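Transmembrane oligosaccharyl transferase (Archaeoglobus fulgidus, PDB 3WAJ) is an archaeal membrane protein of the STT3/AglB family, combining a GT-C clan helical transmembrane region with a large globular C-terminal part and a bound zinc ion. Local coordinates at residues E775-V786 / Q857-L868; V202-L213 / V252-Y261. One frame throughout, in Å; residues are numbered along the deposited sequence.

Contact 1. Residues E775-V786 / Q857-L868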
loop_
_atom_site.group_PDB
_atom_site.type_symbol
_atom_site.label_atom_id
_atom_site.label_comp_id
_atom_site.label_asym_id
_atom_site.label_seq_id
_atom_site.Cartn_x
_atom_site.Cartn_y
_atom_site.Cartn_z
ATOM N N GLU A 775 -25.603 1.189 6.689
ATOM C CA GLU A 775 -26.086 2.441 6.126
ATOM C C GLU A 775 -26.316 3.451 7.235
ATOM O O GLU A 775 -26.968 3.147 8.244
ATOM C CB GLU A 775 -27.402 2.251 5.358
ATOM C CG GLU A 775 -27.873 3.527 4.665
ATOM C CD GLU A 775 -29.229 3.383 4.001
ATOM O OE1 GLU A 775 -29.970 2.429 4.344
ATOM O OE2 GLU A 775 -29.557 4.236 3.139
ATOM N N ARG A 776 -25.782 4.654 7.049
ATOM C CA ARG A 776 -26.068 5.740 7.978
ATOM C C ARG A 776 -27.425 6.334 7.606
ATOM O O ARG A 776 -27.719 6.586 6.436
ATOM C CB ARG A 776 -24.970 6.804 7.952
ATOM C CG ARG A 776 -25.253 7.985 8.850
ATOM C CD ARG A 776 -24.020 8.855 9.087
ATOM N NE ARG A 776 -24.413 10.012 9.883
ATOM C CZ ARG A 776 -24.597 11.235 9.397
ATOM N NH1 ARG A 776 -24.353 11.481 8.120
ATOM N NH2 ARG A 776 -24.999 12.216 10.201
ATOM N N VAL A 777 -28.246 6.569 8.619
ATOM C CA VAL A 777 -29.669 6.764 8.425
ATOM C C VAL A 777 -30.172 7.751 9.477
ATOM O O VAL A 777 -29.656 7.765 10.599
ATOM C CB VAL A 777 -30.351 5.378 8.567
ATOM C CG1 VAL A 777 -31.440 5.384 9.613
ATOM C CG2 VAL A 777 -30.833 4.861 7.234
ATOM N N LYS A 778 -31.158 8.577 9.129
ATOM C CA LYS A 778 -31.735 9.509 10.104
ATOM C C LYS A 778 -32.354 8.750 11.273
ATOM O O LYS A 778 -31.997 8.984 12.427
ATOM C CB LYS A 778 -32.790 10.410 9.458
ATOM C CG LYS A 778 -32.280 11.783 9.044
ATOM C CD LYS A 778 -33.227 12.462 8.056
ATOM C CE LYS A 778 -32.704 13.825 7.650
ATOM N NZ LYS A 778 -31.223 13.795 7.451
ATOM N N GLY A 779 -33.273 7.837 10.960
ATOM C CA GLY A 779 -33.920 6.997 11.956
ATOM C C GLY A 779 -35.312 7.502 12.304
ATOM O O GLY A 779 -35.513 8.711 12.460
ATOM N N ALA A 780 -36.272 6.582 12.427
ATOM C CA ALA A 780 -37.640 6.932 12.817
ATOM C C ALA A 780 -37.700 7.296 14.291
ATOM O O ALA A 780 -37.290 6.507 15.145
ATOM C CB ALA A 780 -38.595 5.787 12.531
ATOM N N VAL A 781 -38.219 8.481 14.597
ATOM C CA VAL A 781 -38.319 8.897 15.989
ATOM C C VAL A 781 -39.600 8.346 16.615
ATOM O O VAL A 781 -40.701 8.745 16.251
ATOM C CB VAL A 781 -38.228 10.426 16.136
ATOM C CG1 VAL A 781 -38.277 10.829 17.612
ATOM C CG2 VAL A 781 -36.951 10.935 15.491
ATOM N N VAL A 782 -39.448 7.401 17.539
ATOM C CA VAL A 782 -40.583 6.892 18.307
ATOM C C VAL A 782 -40.559 7.519 19.701
ATOM O O VAL A 782 -39.540 7.468 20.404
ATOM C CB VAL A 782 -40.594 5.350 18.400
ATOM C CG1 VAL A 782 -41.743 4.877 19.280
ATOM C CG2 VAL A 782 -40.717 4.743 17.017
ATOM N N THR A 783 -41.681 8.117 20.091
ATOM C CA THR A 783 -41.757 8.846 21.350
ATOM C C THR A 783 -43.165 8.788 21.923
ATOM O O THR A 783 -44.119 8.407 21.235
ATOM C CB THR A 783 -41.356 10.312 21.159
ATOM O OG1 THR A 783 -41.143 10.929 22.434
ATOM C CG2 THR A 783 -42.442 11.058 20.404
ATOM N N GLY A 784 -43.297 9.175 23.184
ATOM C CA GLY A 784 -44.587 9.135 23.840
ATOM C C GLY A 784 -44.445 9.139 25.347
ATOM O O GLY A 784 -43.373 9.427 25.878
ATOM N N LYS A 785 -45.527 8.804 26.041
ATOM C CA LYS A 785 -45.543 8.911 27.492
ATOM C C LYS A 785 -45.534 7.567 28.205
ATOM O O LYS A 785 -46.009 6.553 27.686
ATOM C CB LYS A 785 -46.733 9.761 27.955
ATOM C CG LYS A 785 -46.488 11.263 27.855
ATOM C CD LYS A 785 -47.717 12.064 28.254
ATOM C CE LYS A 785 -48.741 12.121 27.132
ATOM N NZ LYS A 785 -48.280 12.998 26.016
ATOM N N VAL A 786 -44.982 7.578 29.411
ATOM C CA VAL A 786 -44.935 6.387 30.237
ATOM C C VAL A 786 -45.757 6.604 31.508
ATOM O O VAL A 786 -46.677 7.423 31.523
ATOM C CB VAL A 786 -43.485 6.016 30.581
ATOM C CG1 VAL A 786 -42.783 5.448 29.364
ATOM C CG2 VAL A 786 -42.733 7.231 31.109
ATOM N N GLN A 857 -40.296 6.531 6.915
ATOM C CA GLN A 857 -40.195 7.047 8.277
ATOM C C GLN A 857 -38.739 7.062 8.740
ATOM O O GLN A 857 -38.286 8.009 9.378
ATOM C CB GLN A 857 -41.048 6.200 9.223
ATOM C CG GLN A 857 -42.473 5.967 8.713
ATOM C CD GLN A 857 -43.375 5.301 9.738
ATOM O OE1 GLN A 857 -43.286 4.094 9.976
ATOM N NE2 GLN A 857 -44.257 6.089 10.347
ATOM N N VAL A 858 -38.011 6.003 8.396
ATOM C CA VAL A 858 -36.586 5.900 8.692
ATOM C C VAL A 858 -35.739 6.872 7.861
ATOM O O VAL A 858 -34.833 7.529 8.394
ATOM C CB VAL A 858 -36.077 4.446 8.496
ATOM C CG1 VAL A 858 -34.560 4.399 8.340
ATOM C CG2 VAL A 858 -36.505 3.573 9.651
ATOM N N GLN A 859 -36.031 6.969 6.565
ATOM C CA GLN A 859 -35.245 7.828 5.674
ATOM C C GLN A 859 -35.428 9.332 5.929
ATOM O O GLN A 859 -34.507 10.119 5.710
ATOM C CB GLN A 859 -35.524 7.503 4.203
ATOM C CG GLN A 859 -34.869 6.212 3.691
ATOM C CD GLN A 859 -33.346 6.307 3.558
ATOM O OE1 GLN A 859 -32.749 7.378 3.737
ATOM N NE2 GLN A 859 -32.713 5.177 3.240
ATOM N N ASN A 860 -36.607 9.724 6.399
ATOM C CA ASN A 860 -36.917 11.138 6.607
ATOM C C ASN A 860 -36.916 11.560 8.077
ATOM O O ASN A 860 -37.036 12.743 8.394
ATOM C CB ASN A 860 -38.262 11.491 5.957
ATOM C CG ASN A 860 -38.312 11.127 4.493
ATOM O OD1 ASN A 860 -37.316 11.249 3.773
ATOM N ND2 ASN A 860 -39.472 10.667 4.039
ATOM N N GLY A 861 -36.789 10.588 8.971
ATOM C CA GLY A 861 -36.704 10.887 10.383
ATOM C C GLY A 861 -38.038 11.301 10.954
ATOM O O GLY A 861 -38.091 12.076 11.910
ATOM N N GLU A 862 -39.111 10.779 10.366
ATOM C CA GLU A 862 -40.465 11.076 10.820
ATOM C C GLU A 862 -40.653 10.765 12.306
ATOM O O GLU A 862 -39.982 9.890 12.867
ATOM C CB GLU A 862 -41.492 10.327 9.964
ATOM C CG GLU A 862 -41.492 10.753 8.497
ATOM C CD GLU A 862 -42.465 9.951 7.651
ATOM O OE1 GLU A 862 -43.385 9.319 8.222
ATOM O OE2 GLU A 862 -42.308 9.954 6.411
ATOM N N ILE A 863 -41.558 11.504 12.939
ATOM C CA ILE A 863 -41.829 11.336 14.363
ATOM C C ILE A 863 -43.070 10.475 14.548
ATOM O O ILE A 863 -44.061 10.649 13.846
ATOM C CB ILE A 863 -41.998 12.698 15.071
ATOM C CG1 ILE A 863 -40.773 13.586 14.805
ATOM C CG2 ILE A 863 -42.206 12.508 16.559
ATOM C CD1 ILE A 863 -40.673 14.815 15.703
ATOM N N ILE A 864 -43.001 9.529 15.479
ATOM C CA ILE A 864 -44.111 8.617 15.750
ATOM C C ILE A 864 -44.529 8.688 17.217
ATOM O O ILE A 864 -43.701 8.518 18.118
ATOM C CB ILE A 864 -43.750 7.163 15.395
ATOM C CG1 ILE A 864 -43.783 6.958 13.879
ATOM C CG2 ILE A 864 -44.691 6.181 16.099
ATOM C CD1 ILE A 864 -43.312 5.587 13.430
ATOM N N GLN A 865 -45.815 8.943 17.452
ATOM C CA GLN A 865 -46.355 9.009 18.806
ATOM C C GLN A 865 -46.779 7.623 19.253
ATOM O O GLN A 865 -47.563 6.965 18.571
ATOM C CB GLN A 865 -47.560 9.953 18.864
ATOM C CG GLN A 865 -47.357 11.302 18.177
ATOM C CD GLN A 865 -46.380 12.203 18.911
ATOM O OE1 GLN A 865 -46.047 11.968 20.074
ATOM N NE2 GLN A 865 -45.915 13.246 18.230
ATOM N N LEU A 866 -46.247 7.168 20.383
ATOM C CA LEU A 866 -46.729 5.929 20.983
ATOM C C LEU A 866 -46.788 6.041 22.499
ATOM O O LEU A 866 -45.751 6.121 23.165
ATOM C CB LEU A 866 -45.886 4.721 20.568
ATOM C CG LEU A 866 -46.766 3.505 20.274
ATOM C CD1 LEU A 866 -47.638 3.782 19.065
ATOM C CD2 LEU A 866 -45.947 2.276 20.031
ATOM N N ASP A 867 -48.008 6.057 23.032
ATOM C CA ASP A 867 -48.215 6.102 24.470
ATOM C C ASP A 867 -47.952 4.726 25.077
ATOM O O ASP A 867 -48.359 3.700 24.531
ATOM C CB ASP A 867 -49.632 6.575 24.800
ATOM C CG ASP A 867 -49.642 7.799 25.703
ATOM O OD1 ASP A 867 -48.730 8.645 25.562
ATOM O OD2 ASP A 867 -50.557 7.913 26.552
ATOM N N LEU A 868 -47.247 4.713 26.203
ATOM C CA LEU A 868 -46.933 3.473 26.898
ATOM C C LEU A 868 -47.455 3.540 28.334
ATOM O O LEU A 868 -46.764 3.183 29.284
ATOM C CB LEU A 868 -45.418 3.199 26.858
ATOM C CG LEU A 868 -44.742 3.016 25.486
ATOM C CD1 LEU A 868 -43.235 2.823 25.625
ATOM C CD2 LEU A 868 -45.342 1.848 24.725
#
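The side-chain nitrogen NE2 of Q859 is held between two carboxylates, donating to E775 across the contact and to E855 one helical turn back in its own helix. The bond to E775 OE2 is long at 3.3 Å; the oxygen lies almost in the amide plane of Q859, which meets it from the syn side, well out of the carboxylate plane. The other oxygen of E775, OE1, forms a salt bridge with R694. Next along, CG1 of V777 presses on CG1 of V858 at 3.5 Å, the two side chains crossing at about a right angle. G779 N then takes up V858 O near the end of helix 855-860, where G861, with positive phi, turns the chain into strand 863-865. G861 CA lies 3.2 Å from G779 O in a nearly straight CA-H...O contact.

From V781 onward the strands run parallel. V781 N reaches E862 O at 2.8 Å, and the backbone of T783 bonds the same neighbouring segment twice, its N to I864 O and its O to L866 N. V782 and I864 share one face of the sheet; V782 CG1 also approaches L866 CB, and Y820 covers V782 while I842 meets L866. On the other face, T783 points OG1 anti to its own N (chi1 -167°), where it bonds Y820 O and T821 OG1, while CG2 lies beside Q865 OE1 at 3.7 Å. At G784 the pattern shifts: K785 N meets D867 OD1 at 3.2 Å from above the carboxylate plane, though D867 is poorly ordered, before K785 O accepts from L868 N. Strand 780-785, with 819-824 antiparallel along its other edge and 863-865 as an outer strand, is thus the centre of a small mixed three-stranded sheet in the long peripheral domain of archaeal AglB.

Contact 2. Residues V202-L213 / V252-Y261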
loop_
_atom_site.group_PDB
_atom_site.type_symbol
_atom_site.label_atom_id
_atom_site.label_comp_id
_atom_site.label_asym_id
_atom_site.label_seq_id
_atom_site.Cartn_x
_atom_site.Cartn_y
_atom_site.Cartn_z
ATOM N N VAL A 202 21.022 10.985 -26.068
ATOM C CA VAL A 202 19.574 11.192 -26.227
ATOM C C VAL A 202 18.754 10.025 -25.644
ATOM O O VAL A 202 17.729 10.238 -24.980
ATOM C CB VAL A 202 19.188 11.473 -27.709
ATOM C CG1 VAL A 202 17.684 11.336 -27.933
ATOM C CG2 VAL A 202 19.652 12.865 -28.121
ATOM N N ILE A 203 19.225 8.803 -25.881
ATOM C CA ILE A 203 18.604 7.613 -25.311
ATOM C C ILE A 203 18.687 7.650 -23.783
ATOM O O ILE A 203 17.691 7.421 -23.089
ATOM C CB ILE A 203 19.276 6.311 -25.824
ATOM C CG1 ILE A 203 18.981 6.087 -27.311
ATOM C CG2 ILE A 203 18.843 5.104 -24.995
ATOM C CD1 ILE A 203 17.530 6.241 -27.686
ATOM N N ALA A 204 19.881 7.935 -23.269
ATOM C CA ALA A 204 20.108 7.969 -21.828
ATOM C C ALA A 204 19.214 9.022 -21.166
ATOM O O ALA A 204 18.664 8.800 -20.086
ATOM C CB ALA A 204 21.564 8.245 -21.532
ATOM N N GLY A 205 19.073 10.170 -21.822
ATOM C CA GLY A 205 18.170 11.204 -21.361
ATOM C C GLY A 205 16.730 10.716 -21.355
ATOM O O GLY A 205 15.917 11.180 -20.558
ATOM N N ILE A 206 16.414 9.776 -22.244
ATOM C CA ILE A 206 15.063 9.225 -22.330
ATOM C C ILE A 206 14.792 8.305 -21.154
ATOM O O ILE A 206 13.713 8.344 -20.564
ATOM C CB ILE A 206 14.811 8.493 -23.681
ATOM C CG1 ILE A 206 14.552 9.506 -24.795
ATOM C CG2 ILE A 206 13.625 7.559 -23.588
ATOM C CD1 ILE A 206 14.515 8.902 -26.174
ATOM N N THR A 207 15.776 7.479 -20.813
ATOM C CA THR A 207 15.644 6.563 -19.682
ATOM C C THR A 207 15.500 7.335 -18.366
ATOM O O THR A 207 14.726 6.941 -17.497
ATOM C CB THR A 207 16.819 5.582 -19.602
ATOM O OG1 THR A 207 18.032 6.320 -19.424
ATOM C CG2 THR A 207 16.910 4.753 -20.872
ATOM N N ILE A 208 16.230 8.439 -18.218
ATOM C CA ILE A 208 16.023 9.273 -17.035
ATOM C C ILE A 208 14.607 9.844 -17.030
ATOM O O ILE A 208 13.854 9.660 -16.064
ATOM C CB ILE A 208 17.049 10.400 -16.917
ATOM C CG1 ILE A 208 18.418 9.811 -16.562
ATOM C CG2 ILE A 208 16.608 11.418 -15.846
ATOM C CD1 ILE A 208 19.525 10.823 -16.522
ATOM N N GLY A 209 14.247 10.514 -18.125
ATOM C CA GLY A 209 12.895 11.002 -18.329
ATOM C C GLY A 209 11.848 9.970 -17.950
ATOM O O GLY A 209 10.905 10.287 -17.207
ATOM N N LEU A 210 12.018 8.739 -18.432
ATOM C CA LEU A 210 11.025 7.692 -18.174
ATOM C C LEU A 210 11.023 7.314 -16.700
ATOM O O LEU A 210 9.964 7.042 -16.119
ATOM C CB LEU A 210 11.255 6.477 -19.067
ATOM C CG LEU A 210 10.962 6.766 -20.537
ATOM C CD1 LEU A 210 11.135 5.534 -21.403
ATOM C CD2 LEU A 210 9.562 7.326 -20.690
ATOM N N TYR A 211 12.206 7.340 -16.088
ATOM C CA TYR A 211 12.326 7.110 -14.644
ATOM C C TYR A 211 11.468 8.102 -13.828
ATOM O O TYR A 211 10.620 7.694 -13.034
ATOM C CB TYR A 211 13.806 7.139 -14.224
ATOM C CG TYR A 211 14.051 6.855 -12.762
ATOM C CD1 TYR A 211 13.330 5.879 -12.094
ATOM C CD2 TYR A 211 15.008 7.556 -12.052
ATOM C CE1 TYR A 211 13.548 5.620 -10.754
ATOM C CE2 TYR A 211 15.235 7.299 -10.707
ATOM C CZ TYR A 211 14.500 6.331 -10.067
ATOM O OH TYR A 211 14.711 6.069 -8.733
ATOM N N VAL A 212 11.665 9.400 -14.040
ATOM C CA VAL A 212 10.857 10.410 -13.343
ATOM C C VAL A 212 9.381 10.287 -13.722
ATOM O O VAL A 212 8.499 10.563 -12.918
ATOM C CB VAL A 212 11.359 11.856 -13.634
ATOM C CG1 VAL A 212 10.653 12.873 -12.736
ATOM C CG2 VAL A 212 12.874 11.965 -13.458
ATOM N N LEU A 213 9.101 9.860 -14.949
ATOM C CA LEU A 213 7.704 9.735 -15.382
ATOM C C LEU A 213 7.045 8.483 -14.781
ATOM O O LEU A 213 5.820 8.351 -14.790
ATOM C CB LEU A 213 7.576 9.780 -16.912
ATOM C CG LEU A 213 7.926 11.105 -17.600
ATOM C CD1 LEU A 213 7.541 11.116 -19.088
ATOM C CD2 LEU A 213 7.270 12.270 -16.874
ATOM N N VAL A 252 23.703 16.826 -22.583
ATOM C CA VAL A 252 22.677 16.331 -23.500
ATOM C C VAL A 252 21.625 15.504 -22.762
ATOM O O VAL A 252 20.419 15.758 -22.892
ATOM C CB VAL A 252 23.288 15.511 -24.669
ATOM C CG1 VAL A 252 22.191 14.914 -25.561
ATOM C CG2 VAL A 252 24.225 16.384 -25.499
ATOM N N THR A 253 22.094 14.529 -21.985
ATOM C CA THR A 253 21.230 13.648 -21.191
ATOM C C THR A 253 20.239 14.424 -20.301
ATOM O O THR A 253 19.014 14.223 -20.364
ATOM C CB THR A 253 22.082 12.725 -20.302
ATOM O OG1 THR A 253 22.960 11.942 -21.121
ATOM C CG2 THR A 253 21.211 11.802 -19.472
ATOM N N PHE A 254 20.777 15.312 -19.477
ATOM C CA PHE A 254 19.943 16.120 -18.599
ATOM C C PHE A 254 19.039 17.056 -19.395
ATOM O O PHE A 254 17.894 17.273 -19.013
ATOM C CB PHE A 254 20.809 16.878 -17.583
ATOM C CG PHE A 254 21.349 16.000 -16.491
ATOM C CD1 PHE A 254 20.506 15.126 -15.808
ATOM C CD2 PHE A 254 22.697 16.034 -16.150
ATOM C CE1 PHE A 254 20.991 14.306 -14.790
ATOM C CE2 PHE A 254 23.197 15.212 -15.133
ATOM C CZ PHE A 254 22.340 14.350 -14.452
ATOM N N ALA A 255 19.541 17.593 -20.505
ATOM C CA ALA A 255 18.700 18.412 -21.375
ATOM C C ALA A 255 17.513 17.603 -21.907
ATOM O O ALA A 255 16.360 18.052 -21.847
ATOM C CB ALA A 255 19.512 19.009 -22.525
ATOM N N VAL A 256 17.794 16.407 -22.417
ATOM C CA VAL A 256 16.741 15.577 -22.983
ATOM C C VAL A 256 15.726 15.179 -21.914
ATOM O O VAL A 256 14.525 15.275 -22.141
ATOM C CB VAL A 256 17.312 14.343 -23.717
ATOM C CG1 VAL A 256 16.205 13.344 -24.058
ATOM C CG2 VAL A 256 18.051 14.779 -24.986
ATOM N N SER A 257 16.208 14.759 -20.747
ATOM C CA SER A 257 15.319 14.322 -19.669
ATOM C C SER A 257 14.344 15.425 -19.297
ATOM O O SER A 257 13.169 15.161 -19.030
ATOM C CB SER A 257 16.118 13.901 -18.431
ATOM O OG SER A 257 16.776 15.008 -17.842
ATOM N N ALA A 258 14.837 16.666 -19.293
ATOM C CA ALA A 258 14.011 17.832 -18.969
ATOM C C ALA A 258 12.909 18.054 -20.014
ATOM O O ALA A 258 11.784 18.414 -19.678
ATOM C CB ALA A 258 14.871 19.054 -18.844
ATOM N N LEU A 259 13.254 17.856 -21.283
ATOM C CA LEU A 259 12.298 17.971 -22.380
ATOM C C LEU A 259 11.183 16.950 -22.250
ATOM O O LEU A 259 10.009 17.260 -22.462
ATOM C CB LEU A 259 13.003 17.758 -23.720
ATOM C CG LEU A 259 13.686 18.973 -24.315
ATOM C CD1 LEU A 259 14.400 18.588 -25.602
ATOM C CD2 LEU A 259 12.637 20.036 -24.567
ATOM N N ILE A 260 11.563 15.722 -21.927
ATOM C CA ILE A 260 10.602 14.643 -21.743
ATOM C C ILE A 260 9.714 14.903 -20.525
ATOM O O ILE A 260 8.521 14.604 -20.534
ATOM C CB ILE A 260 11.335 13.308 -21.604
ATOM C CG1 ILE A 260 12.062 13.016 -22.906
ATOM C CG2 ILE A 260 10.372 12.169 -21.239
ATOM C CD1 ILE A 260 13.063 11.940 -22.776
ATOM N N TYR A 261 10.299 15.476 -19.482
ATOM C CA TYR A 261 9.547 15.761 -18.276
ATOM C C TYR A 261 8.603 16.932 -18.475
ATOM O O TYR A 261 7.506 16.959 -17.906
ATOM C CB TYR A 261 10.492 16.069 -17.115
ATOM C CG TYR A 261 9.746 16.291 -15.829
ATOM C CD1 TYR A 261 9.151 15.233 -15.167
ATOM C CD2 TYR A 261 9.612 17.555 -15.296
ATOM C CE1 TYR A 261 8.451 15.428 -13.992
ATOM C CE2 TYR A 261 8.912 17.768 -14.120
ATOM C CZ TYR A 261 8.334 16.700 -13.471
ATOM O OH TYR A 261 7.647 16.916 -12.297
#
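G205 and T253 bring the helices together most closely, with G205 CA only 3.3 Å from T253 O. One turn on, G205 O lies against S257 CA at the same separation, in a CA-H...O contact, and S257 CB fits beside CG2 of I208 at 3.6 Å. S257 OG, at chi1 67°, turns back to F254 O of its own helix, leaving the methylene to face the neighbour. G205 and G209 form a GxxxG motif; opposed by the small T253 and S257, they let the segment axes approach to 7.3 Å at a crossing angle of -45°, the close right-handed parallel packing familiar from membrane helices. I260 is the knob of the joint: its side chain enters the hole formed by G205, I206, G209 and L213, with CD1 3.5 Å from I206 CG1. The flank facing the other helices is buried as well. I208 CD1 rests on T253 CG2 at 3.5 Å and the Y261 ring takes V212 CG1 obliquely at CE1, while helix 221-234 backs both I208 and F254, helix 278-303 backs F254, and Y261 OH bonds S277 O. By contrast, partial exposure, probably toward the bilayer, begins at I206 and I260, and V202, V252 and V256 form the looser end. There V202 CG2 is 4.1 Å from V252 CG1 and 4.0 Å from V256 CG2, and V256 CG1 leans on the V202 carbonyl.

Overall arrangement
The two contacts lie on opposite sides of the chain's centre, their own centres 65 Å apart, and share no helix or strand. Contact 2 joins helices 199-214 and 243-261 in the N-terminal STT3 helical region; it is buried and has no hydrogen bond across it, so shape and small residues do the work. Contact 1 belongs to the peripheral domain at the far C-terminal end and is only partly buried. There backbone hydrogen bonds carry the joint, with K785 and D867 at an exposed end and a buried carboxylate, E775, at the other. Neither touches the other: about 38 Å separates their nearest atoms, and both segments of contact 2 precede those of contact 1 in the sequence.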